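Local coordinates for protein 2-oxoglutarate dehydrogenase E3 component (Thermus thermophilus, PDB 2YQU) that probably oxidises the dihydrolipoyl groups of 2-oxo acid dehydrogenase complexes, passing electrons through bound FAD to NAD(+), at residues S139-P144 and V260-Y265; L170-G175 and R255-V260; G179-V184 and S338-H343. All coordinates share one frame; numbering follows the deposited sequence.

Contact 1 (S139-P144 and V260-Y265); sequences SAPLIP and VGRRPY. With FAD (flavin-adenine dinucleotide), chain D.
Ser139-Ala140-Pro141 and Arg262-Arg263-Pro264 run antiparallel, their short axes 4.4 Å apart at closest, as the two-stranded ribbon that joins the FAD and NAD(+) domains in this pyridine nucleotide-disulphide oxidoreductase. Ala140 and Arg263 form the hydrogen-bonded pair: Arg263 N donates to Ala140 O at 2.9 Å, and Ala140 N returns a bond to Arg263 O. Ser139 with Pro264 and Pro141 with Arg262 are the flanking non-hydrogen-bonded pairs. Beyond the strands, Leu142 N still bonds Gly261 O at 3.0 Å.

The Arg262 chain bends at chi3 (64°), which turns its guanidinium back over the other strand. Ala140 C lies over the centre of one face, and the flavin methyl C8M of FAD covers the opposite face, 3.7 Å from Arg262 NH1. At the edge, Arg262 NE bonds Ser139 OG at 2.8 Å; this hydroxyl is also bonded to Asp302, so its position is doubly fixed. Tyr265 packs CD1 on Ala140 CB and presents its ring edge to FAD N7A, which lies 3.6 Å from Tyr265 CE2. One water accepts from Ser139 N at 3.0 Å and from Arg262 NH2, and donates to the FAD phosphate oxygen O1A.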
loop_
_atom_site.group_PDB
_atom_site.type_symbol
_atom_site.label_atom_id
_atom_site.label_comp_id
_atom_site.label_asym_id
_atom_site.label_seq_id
_atom_site.Cartn_x
_atom_site.Cartn_y
_atom_site.Cartn_z
ATOM N N SER A 139 -28.621 -3.334 3.995
ATOM C CA SER A 139 -29.306 -3.184 2.711
ATOM C C SER A 139 -29.561 -4.543 2.060
ATOM O O SER A 139 -29.219 -5.589 2.612
ATOM C CB SER A 139 -28.489 -2.305 1.767
ATOM O OG SER A 139 -27.210 -2.858 1.560
ATOM N N ALA A 140 -30.187 -4.506 0.888
ATOM C CA ALA A 140 -30.446 -5.705 0.099
ATOM C C ALA A 140 -30.336 -5.346 -1.374
ATOM O O ALA A 140 -30.477 -4.182 -1.734
ATOM C CB ALA A 140 -31.837 -6.242 0.412
ATOM N N PRO A 141 -30.079 -6.318 -2.245
ATOM C CA PRO A 141 -30.072 -6.034 -3.681
ATOM C C PRO A 141 -31.370 -5.373 -4.147
ATOM O O PRO A 141 -32.452 -5.786 -3.732
ATOM C CB PRO A 141 -29.919 -7.419 -4.304
ATOM C CG PRO A 141 -29.190 -8.184 -3.289
ATOM C CD PRO A 141 -29.753 -7.728 -1.969
ATOM N N LEU A 142 -31.234 -4.343 -4.972
ATOM C CA LEU A 142 -32.362 -3.690 -5.622
ATOM C C LEU A 142 -32.748 -4.538 -6.819
ATOM O O LEU A 142 -31.939 -4.754 -7.720
ATOM C CB LEU A 142 -31.986 -2.284 -6.090
ATOM C CG LEU A 142 -33.089 -1.461 -6.779
ATOM C CD1 LEU A 142 -34.068 -0.915 -5.758
ATOM C CD2 LEU A 142 -32.491 -0.320 -7.592
ATOM N N ILE A 143 -33.974 -5.031 -6.812
ATOM C CA ILE A 143 -34.481 -5.824 -7.915
ATOM C C ILE A 143 -35.665 -5.074 -8.516
ATOM O O ILE A 143 -36.788 -5.160 -8.000
ATOM C CB ILE A 143 -34.894 -7.226 -7.440
ATOM C CG1 ILE A 143 -33.695 -7.942 -6.797
ATOM C CG2 ILE A 143 -35.448 -8.041 -8.623
ATOM C CD1 ILE A 143 -33.987 -9.358 -6.356
ATOM N N PRO A 144 -35.433 -4.329 -9.597
ATOM C CA PRO A 144 -36.537 -3.652 -10.284
ATOM C C PRO A 144 -37.580 -4.660 -10.770
ATOM O O PRO A 144 -37.230 -5.810 -11.038
ATOM C CB PRO A 144 -35.853 -2.961 -11.467
ATOM C CG PRO A 144 -34.411 -2.844 -11.053
ATOM C CD PRO A 144 -34.135 -4.062 -10.246
ATOM N N VAL A 260 -27.897 -3.347 -9.987
ATOM C CA VAL A 260 -28.257 -1.952 -10.256
ATOM C C VAL A 260 -28.335 -1.087 -8.992
ATOM O O VAL A 260 -28.781 0.067 -9.047
ATOM C CB VAL A 260 -29.601 -1.868 -10.997
ATOM C CG1 VAL A 260 -29.483 -2.554 -12.349
ATOM C CG2 VAL A 260 -30.726 -2.502 -10.162
ATOM N N GLY A 261 -27.917 -1.647 -7.864
ATOM C CA GLY A 261 -27.870 -0.913 -6.613
ATOM C C GLY A 261 -28.306 -1.755 -5.445
ATOM O O GLY A 261 -28.644 -2.921 -5.600
ATOM N N ARG A 262 -28.268 -1.156 -4.261
ATOM C CA ARG A 262 -28.812 -1.771 -3.064
ATOM C C ARG A 262 -29.698 -0.773 -2.340
ATOM O O ARG A 262 -29.474 0.431 -2.385
ATOM C CB ARG A 262 -27.682 -2.256 -2.149
ATOM C CG ARG A 262 -26.863 -3.389 -2.744
ATOM C CD ARG A 262 -25.694 -3.815 -1.865
ATOM N NE ARG A 262 -26.150 -4.359 -0.582
ATOM C CZ ARG A 262 -26.525 -5.613 -0.382
ATOM N NH1 ARG A 262 -26.512 -6.494 -1.366
ATOM N NH2 ARG A 262 -26.916 -5.998 0.827
ATOM N N ARG A 263 -30.722 -1.298 -1.683
ATOM C CA ARG A 263 -31.737 -0.489 -1.035
ATOM C C ARG A 263 -31.691 -0.743 0.462
ATOM O O ARG A 263 -31.571 -1.880 0.890
ATOM C CB ARG A 263 -33.113 -0.868 -1.585
ATOM C CG ARG A 263 -34.234 0.054 -1.160
ATOM C CD ARG A 263 -35.548 -0.170 -1.896
ATOM N NE ARG A 263 -36.328 1.064 -1.966
ATOM C CZ ARG A 263 -37.266 1.440 -1.097
ATOM N NH1 ARG A 263 -37.897 2.604 -1.278
ATOM N NH2 ARG A 263 -37.581 0.673 -0.055
ATOM N N PRO A 264 -31.794 0.316 1.264
ATOM C CA PRO A 264 -31.833 0.167 2.721
ATOM C C PRO A 264 -32.886 -0.872 3.109
ATOM O O PRO A 264 -33.973 -0.851 2.538
ATOM C CB PRO A 264 -32.236 1.567 3.217
ATOM C CG PRO A 264 -31.960 2.494 2.117
ATOM C CD PRO A 264 -31.886 1.721 0.837
ATOM N N TYR A 265 -32.550 -1.771 4.031
ATOM C CA TYR A 265 -33.405 -2.901 4.391
ATOM C C TYR A 265 -34.019 -2.724 5.786
ATOM O O TYR A 265 -33.310 -2.677 6.790
ATOM C CB TYR A 265 -32.592 -4.204 4.331
ATOM C CG TYR A 265 -33.409 -5.456 4.595
ATOM C CD1 TYR A 265 -34.144 -6.061 3.574
ATOM C CD2 TYR A 265 -33.450 -6.028 5.861
ATOM C CE1 TYR A 265 -34.885 -7.200 3.809
ATOM C CE2 TYR A 265 -34.194 -7.161 6.108
ATOM C CZ TYR A 265 -34.904 -7.753 5.072
ATOM O OH TYR A 265 -35.654 -8.883 5.312
HETATM P PA FAD D . -25.007 -5.365 6.761
HETATM O O1A FAD D . -25.868 -5.648 5.588
HETATM O O2A FAD D . -23.544 -5.781 6.554
HETATM O O5B FAD D . -25.639 -6.073 8.050
HETATM C C5B FAD D . -27.024 -5.998 8.278
HETATM C C4B FAD D . -27.422 -7.254 9.023
HETATM O O4B FAD D . -28.685 -7.029 9.617
HETATM C C3B FAD D . -27.573 -8.465 8.107
HETATM O O3B FAD D . -26.722 -9.505 8.533
HETATM C C2B FAD D . -29.029 -8.866 8.239
HETATM O O2B FAD D . -29.193 -10.266 8.263
HETATM C C1B FAD D . -29.432 -8.224 9.557
HETATM N N9A FAD D . -30.837 -7.840 9.718
HETATM C C8A FAD D . -31.596 -7.025 8.917
HETATM N N7A FAD D . -32.816 -6.889 9.469
HETATM C C5A FAD D . -32.848 -7.608 10.615
HETATM C C6A FAD D . -33.835 -7.827 11.571
HETATM N N6A FAD D . -34.995 -7.174 11.564
HETATM N N1A FAD D . -33.524 -8.624 12.642
HETATM C C2A FAD D . -32.291 -9.205 12.802
HETATM N N3A FAD D . -31.315 -8.976 11.855
HETATM C C4A FAD D . -31.607 -8.201 10.785
HETATM N N1 FAD D . -18.133 -2.539 1.182
HETATM C C2 FAD D . -16.840 -2.096 1.359
HETATM O O2 FAD D . -16.585 -1.159 2.122
HETATM N N3 FAD D . -15.816 -2.702 0.676
HETATM C C4 FAD D . -16.068 -3.742 -0.191
HETATM O O4 FAD D . -15.106 -4.363 -0.609
HETATM C C4X FAD D . -17.369 -4.208 -0.378
HETATM N N5 FAD D . -17.632 -5.256 -1.247
HETATM C C5X FAD D . -18.944 -5.695 -1.405
HETATM C C6 FAD D . -19.206 -6.750 -2.284
HETATM C C7 FAD D . -20.521 -7.206 -2.458
HETATM C C7M FAD D . -20.750 -8.411 -3.332
HETATM C C8 FAD D . -21.563 -6.612 -1.754
HETATM C C8M FAD D . -22.917 -7.268 -1.669
HETATM C C9 FAD D . -21.299 -5.556 -0.880
HETATM C C9A FAD D . -19.991 -5.086 -0.707
HETATM N N10 FAD D . -19.719 -4.021 0.155
HETATM C C10 FAD D . -18.409 -3.594 0.315
HETATM C "C1'" FAD D . -20.807 -3.239 0.844
HETATM C "C2'" FAD D . -20.919 -3.744 2.285
HETATM O "O2'" FAD D . -21.221 -5.131 2.306
HETATM C "C3'" FAD D . -21.931 -2.947 3.102
HETATM O "O3'" FAD D . -21.656 -1.565 2.981
HETATM C "C4'" FAD D . -21.858 -3.321 4.578
HETATM O "O4'" FAD D . -22.108 -4.695 4.750
HETATM C "C5'" FAD D . -22.834 -2.471 5.399
HETATM O "O5'" FAD D . -22.817 -2.879 6.749
HETATM P P FAD D . -24.133 -2.740 7.662
HETATM O O1P FAD D . -23.796 -3.139 9.062
HETATM O O2P FAD D . -24.779 -1.376 7.495
HETATM O O3P FAD D . -25.202 -3.797 7.076
HETATM O O HOH W 1 -25.914 -4.373 3.427
HETATM O O HOH W 2 -29.279 -5.245 -7.974
#

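Contact 2 (L170-G175 and R255-V260); sequences LIVVGG and RVLVAV
Ile171 pairs with Val256 and Val172 with Leu257 in a parallel strand pair of the Rossmann-type NAD(+) domain; Leu257 N donates to Ile171 O at 2.8 Å, and Leu257 O accepts from Val173 N. The ladder starts at Ile171 N to Arg255 O and ends at Ala259 N to Val173 O. Over strands 170-173 and 255-258 the axes diverge by just 16°.

Val173 carries much of the side-chain contact. Its CG1 stands anti to the backbone N (chi1 -178°), and the two methyls serve different neighbours: CG2 meets Val256 CG1 at 3.8 Å across an oblique crossing, and CG1 runs alongside Val260 CG1 at 3.7 Å. On the other face, Leu170 CD1 folds inward to 3.5 Å from Arg255 O. Val172 CG1 meets Leu257 CD2 more loosely, at 4.3 Å.

Further out, strand 192-196 bonds to the far side of 170-173, giving 170-173 a partner along both edges, and Val243 of strand 240-245 covers the face carrying Ile171 and Val256. Arg255 instead leads away, bending at chi2 to a salt bridge with Glu165 and a hydrogen bond to Glu152 O. Past the strand end, the chain enters the predicted NAD(+)-binding glycine turn, consistent with a GxGxxG motif, where Gly175 N is held by Glu197. The turn passes close to the other segment at Gly174, whose CA makes a C-H...O contact of 3.5 Å with Ala259 O, 162° at the hydrogen.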
loop_
_atom_site.group_PDB
_atom_site.type_symbol
_atom_site.label_atom_id
_atom_site.label_comp_id
_atom_site.label_asym_id
_atom_site.label_seq_id
_atom_site.Cartn_x
_atom_site.Cartn_y
_atom_site.Cartn_z
ATOM N N LEU A 170 -21.590 -13.748 -19.702
ATOM C CA LEU A 170 -22.173 -13.115 -18.523
ATOM C C LEU A 170 -22.548 -11.681 -18.882
ATOM O O LEU A 170 -21.745 -10.964 -19.461
ATOM C CB LEU A 170 -21.160 -13.116 -17.374
ATOM C CG LEU A 170 -21.535 -12.303 -16.130
ATOM C CD1 LEU A 170 -22.775 -12.896 -15.475
ATOM C CD2 LEU A 170 -20.376 -12.276 -15.157
ATOM N N ILE A 171 -23.773 -11.274 -18.563
ATOM C CA ILE A 171 -24.160 -9.876 -18.668
ATOM C C ILE A 171 -24.317 -9.346 -17.252
ATOM O O ILE A 171 -24.996 -9.950 -16.437
ATOM C CB ILE A 171 -25.476 -9.699 -19.458
ATOM C CG1 ILE A 171 -25.286 -10.136 -20.916
ATOM C CG2 ILE A 171 -25.950 -8.244 -19.403
ATOM C CD1 ILE A 171 -26.584 -10.313 -21.672
ATOM N N VAL A 172 -23.657 -8.237 -16.965
ATOM C CA VAL A 172 -23.837 -7.507 -15.717
ATOM C C VAL A 172 -24.713 -6.281 -15.997
ATOM O O VAL A 172 -24.344 -5.395 -16.758
ATOM C CB VAL A 172 -22.482 -7.050 -15.132
ATOM C CG1 VAL A 172 -22.682 -6.300 -13.823
ATOM C CG2 VAL A 172 -21.524 -8.239 -14.957
ATOM N N VAL A 173 -25.891 -6.242 -15.384
ATOM C CA VAL A 173 -26.778 -5.092 -15.476
ATOM C C VAL A 173 -26.455 -4.163 -14.313
ATOM O O VAL A 173 -26.771 -4.463 -13.161
ATOM C CB VAL A 173 -28.272 -5.504 -15.416
ATOM C CG1 VAL A 173 -29.179 -4.291 -15.569
ATOM C CG2 VAL A 173 -28.583 -6.515 -16.504
ATOM N N GLY A 174 -25.830 -3.041 -14.635
ATOM C CA GLY A 174 -25.400 -2.070 -13.645
ATOM C C GLY A 174 -23.895 -1.914 -13.693
ATOM O O GLY A 174 -23.173 -2.907 -13.657
ATOM N N GLY A 175 -23.422 -0.672 -13.741
ATOM C CA GLY A 175 -22.003 -0.389 -13.858
ATOM C C GLY A 175 -21.403 0.171 -12.579
ATOM O O GLY A 175 -20.452 0.929 -12.629
ATOM N N ARG A 255 -25.658 -16.463 -17.825
ATOM C CA ARG A 255 -26.060 -15.878 -16.550
ATOM C C ARG A 255 -26.185 -14.377 -16.737
ATOM O O ARG A 255 -25.471 -13.779 -17.539
ATOM C CB ARG A 255 -25.023 -16.155 -15.449
ATOM C CG ARG A 255 -24.597 -17.592 -15.297
ATOM C CD ARG A 255 -25.611 -18.491 -14.606
ATOM N NE ARG A 255 -25.161 -19.882 -14.604
ATOM C CZ ARG A 255 -25.901 -20.919 -14.215
ATOM N NH1 ARG A 255 -27.150 -20.749 -13.800
ATOM N NH2 ARG A 255 -25.388 -22.143 -14.252
ATOM N N VAL A 256 -27.105 -13.772 -16.000
ATOM C CA VAL A 256 -27.214 -12.327 -15.942
ATOM C C VAL A 256 -27.177 -11.909 -14.485
ATOM O O VAL A 256 -27.955 -12.405 -13.675
ATOM C CB VAL A 256 -28.506 -11.818 -16.607
ATOM C CG1 VAL A 256 -28.672 -10.317 -16.402
ATOM C CG2 VAL A 256 -28.519 -12.170 -18.081
ATOM N N LEU A 257 -26.251 -11.016 -14.154
ATOM C CA LEU A 257 -26.128 -10.469 -12.806
ATOM C C LEU A 257 -26.854 -9.136 -12.757
ATOM O O LEU A 257 -26.498 -8.203 -13.454
ATOM C CB LEU A 257 -24.655 -10.272 -12.418
ATOM C CG LEU A 257 -24.354 -9.450 -11.150
ATOM C CD1 LEU A 257 -25.077 -10.003 -9.949
ATOM C CD2 LEU A 257 -22.853 -9.424 -10.869
ATOM N N VAL A 258 -27.871 -9.056 -11.913
ATOM C CA VAL A 258 -28.614 -7.826 -11.711
ATOM C C VAL A 258 -27.976 -7.106 -10.522
ATOM O O VAL A 258 -28.153 -7.516 -9.385
ATOM C CB VAL A 258 -30.107 -8.128 -11.460
ATOM C CG1 VAL A 258 -30.896 -6.838 -11.209
ATOM C CG2 VAL A 258 -30.682 -8.895 -12.652
ATOM N N ALA A 259 -27.214 -6.053 -10.813
ATOM C CA ALA A 259 -26.455 -5.289 -9.818
ATOM C C ALA A 259 -26.647 -3.794 -10.071
ATOM O O ALA A 259 -25.696 -3.066 -10.331
ATOM C CB ALA A 259 -24.973 -5.651 -9.901
ATOM N N VAL A 260 -27.897 -3.347 -9.987
ATOM C CA VAL A 260 -28.257 -1.952 -10.256
ATOM C C VAL A 260 -28.335 -1.087 -8.992
ATOM O O VAL A 260 -28.781 0.067 -9.047
ATOM C CB VAL A 260 -29.601 -1.868 -10.997
ATOM C CG1 VAL A 260 -29.483 -2.554 -12.349
ATOM C CG2 VAL A 260 -30.726 -2.502 -10.162
#

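Contact 3 (G179-V184 and S338-H343); sequences GLELGV and SVVYTH
Glu181 projects from helix 177-188, the helix that follows the glycine-rich turn of the Rossmann-type NAD(+) domain, to the chain leaving strand 338-340 in the dimerisation-family region. Its OE1 accepts Tyr341 N at 2.9 Å with an almost linear N-H...O angle of 172°, on the anti side of the carboxylate and somewhat out of its plane. The chain is extended beyond CG (chi2 -177°), which carries the acid across from helix to strand. The Glu181 and Tyr341 side chains lie side by side, pointing the same way, with carboxylate and ring planes 47° apart and Glu181 OE1 3.7 Å from Tyr341 CD1.

This polar grip is the close part of the contact; the apolar part is sparser. Glu181 CG lies 4.0 Å from Val340 CG1 in an oblique approach, and Val184 crosses Thr342 at roughly a right angle, methyl CG2 to methyl CG2 at 3.8 Å. Phe218 of helix 208-221 packs on both Val184 and Thr342.

All six touching residues are buried, and what the contact has of a solvent side is a single bound water beside the carboxylate. Glu181 OE2 makes a salt bridge with Lys49 of helix 45-63, and Glu181 and Val339 contact NAD(+) in another structure of this protein. Tyr341 also touches FAD and packs on Arg375 of the second subunit. The bound water donates both to Glu181 OE1 at 2.8 Å and to Val339 O at 3.0 Å.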
loop_
_atom_site.group_PDB
_atom_site.type_symbol
_atom_site.label_atom_id
_atom_site.label_comp_id
_atom_site.label_asym_id
_atom_site.label_seq_id
_atom_site.Cartn_x
_atom_site.Cartn_y
_atom_site.Cartn_z
ATOM N N GLY A 179 -20.987 -4.853 -9.371
ATOM C CA GLY A 179 -21.161 -5.585 -10.617
ATOM C C GLY A 179 -19.897 -5.628 -11.444
ATOM O O GLY A 179 -19.609 -6.629 -12.084
ATOM N N LEU A 180 -19.139 -4.540 -11.410
ATOM C CA LEU A 180 -17.890 -4.438 -12.151
ATOM C C LEU A 180 -16.857 -5.403 -11.582
ATOM O O LEU A 180 -16.189 -6.125 -12.323
ATOM C CB LEU A 180 -17.374 -3.003 -12.084
ATOM C CG LEU A 180 -16.313 -2.576 -13.088
ATOM C CD1 LEU A 180 -16.716 -2.905 -14.530
ATOM C CD2 LEU A 180 -16.057 -1.083 -12.910
ATOM N N GLU A 181 -16.727 -5.411 -10.261
ATOM C CA GLU A 181 -15.850 -6.364 -9.585
ATOM C C GLU A 181 -16.177 -7.808 -9.945
ATOM O O GLU A 181 -15.287 -8.577 -10.291
ATOM C CB GLU A 181 -15.925 -6.190 -8.072
ATOM C CG GLU A 181 -15.151 -4.984 -7.563
ATOM C CD GLU A 181 -15.155 -4.858 -6.050
ATOM O OE1 GLU A 181 -14.366 -4.045 -5.524
ATOM O OE2 GLU A 181 -15.936 -5.566 -5.377
ATOM N N LEU A 182 -17.450 -8.181 -9.863
ATOM C CA LEU A 182 -17.849 -9.556 -10.154
ATOM C C LEU A 182 -17.745 -9.874 -11.652
ATOM O O LEU A 182 -17.412 -11.006 -12.026
ATOM C CB LEU A 182 -19.248 -9.852 -9.584
ATOM C CG LEU A 182 -19.334 -9.742 -8.057
ATOM C CD1 LEU A 182 -20.776 -9.883 -7.555
ATOM C CD2 LEU A 182 -18.446 -10.750 -7.375
ATOM N N GLY A 183 -17.975 -8.867 -12.493
ATOM C CA GLY A 183 -17.758 -8.976 -13.926
ATOM C C GLY A 183 -16.314 -9.353 -14.206
ATOM O O GLY A 183 -16.045 -10.283 -14.965
ATOM N N VAL A 184 -15.390 -8.643 -13.559
ATOM C CA VAL A 184 -13.956 -8.869 -13.735
ATOM C C VAL A 184 -13.545 -10.262 -13.234
ATOM O O VAL A 184 -12.755 -10.934 -13.879
ATOM C CB VAL A 184 -13.126 -7.762 -13.039
ATOM C CG1 VAL A 184 -11.656 -8.177 -12.850
ATOM C CG2 VAL A 184 -13.211 -6.467 -13.831
ATOM N N SER A 338 -13.319 5.252 -0.865
ATOM C CA SER A 338 -14.132 4.304 -1.602
ATOM C C SER A 338 -13.221 3.678 -2.648
ATOM O O SER A 338 -12.572 4.389 -3.416
ATOM C CB SER A 338 -15.325 5.006 -2.243
ATOM O OG SER A 338 -16.096 4.088 -2.999
ATOM N N VAL A 339 -13.158 2.353 -2.662
ATOM C CA VAL A 339 -12.185 1.623 -3.474
ATOM C C VAL A 339 -12.859 0.519 -4.280
ATOM O O VAL A 339 -13.803 -0.106 -3.815
ATOM C CB VAL A 339 -11.080 0.991 -2.584
ATOM C CG1 VAL A 339 -9.958 0.390 -3.432
ATOM C CG2 VAL A 339 -10.532 2.024 -1.615
ATOM N N VAL A 340 -12.357 0.296 -5.488
ATOM C CA VAL A 340 -12.766 -0.805 -6.340
ATOM C C VAL A 340 -11.572 -1.745 -6.452
ATOM O O VAL A 340 -10.488 -1.318 -6.853
ATOM C CB VAL A 340 -13.148 -0.306 -7.748
ATOM C CG1 VAL A 340 -13.686 -1.451 -8.598
ATOM C CG2 VAL A 340 -14.149 0.858 -7.664
ATOM N N TYR A 341 -11.765 -3.017 -6.116
ATOM C CA TYR A 341 -10.645 -3.955 -5.915
ATOM C C TYR A 341 -10.345 -4.828 -7.142
ATOM O O TYR A 341 -9.922 -5.983 -7.037
ATOM C CB TYR A 341 -10.898 -4.784 -4.666
ATOM C CG TYR A 341 -10.838 -3.913 -3.436
ATOM C CD1 TYR A 341 -11.991 -3.548 -2.754
ATOM C CD2 TYR A 341 -9.628 -3.386 -3.008
ATOM C CE1 TYR A 341 -11.927 -2.713 -1.635
ATOM C CE2 TYR A 341 -9.561 -2.554 -1.902
ATOM C CZ TYR A 341 -10.709 -2.241 -1.213
ATOM O OH TYR A 341 -10.609 -1.404 -0.126
ATOM N N THR A 342 -10.550 -4.226 -8.302
ATOM C CA THR A 342 -10.069 -4.746 -9.570
ATOM C C THR A 342 -8.558 -4.516 -9.650
ATOM O O THR A 342 -7.939 -4.025 -8.713
ATOM C CB THR A 342 -10.788 -4.012 -10.726
ATOM O OG1 THR A 342 -10.772 -2.600 -10.479
ATOM C CG2 THR A 342 -12.289 -4.370 -10.781
ATOM N N HIS A 343 -7.957 -4.916 -10.757
ATOM C CA HIS A 343 -6.583 -4.538 -11.079
ATOM C C HIS A 343 -6.630 -3.917 -12.468
ATOM O O HIS A 343 -6.934 -4.608 -13.433
ATOM C CB HIS A 343 -5.641 -5.742 -11.048
ATOM C CG HIS A 343 -4.224 -5.406 -11.401
ATOM N ND1 HIS A 343 -3.213 -5.357 -10.462
ATOM C CD2 HIS A 343 -3.650 -5.097 -12.586
ATOM C CE1 HIS A 343 -2.079 -5.033 -11.058
ATOM N NE2 HIS A 343 -2.317 -4.869 -12.347
HETATM O O HOH W 3 -15.236 -2.639 -3.315
#

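In the fold
Contacts 1 and 2 share Val260, and their centres lie about 13 Å apart: strand 255-258 leaves the parallel sheet of the NAD(+) domain and leads directly into strand 262-264 of the two-stranded ribbon. Along the chain, contact 2 is nested inside the loop closed by contact 1. Contact 3 crosses both, because its helix follows strand 169-173 while its second segment comes much later. That helix packs against the sheet of contact 2, centres about 13 Å apart, with Leu182 CB 3.9 Å from Leu257 CD2. Contacts 1 and 3, centres about 18 Å apart, do not touch, their nearest atoms being about 7 Å apart. Together the three tie the NAD(+) domain to the FAD site and the dimerisation-family region.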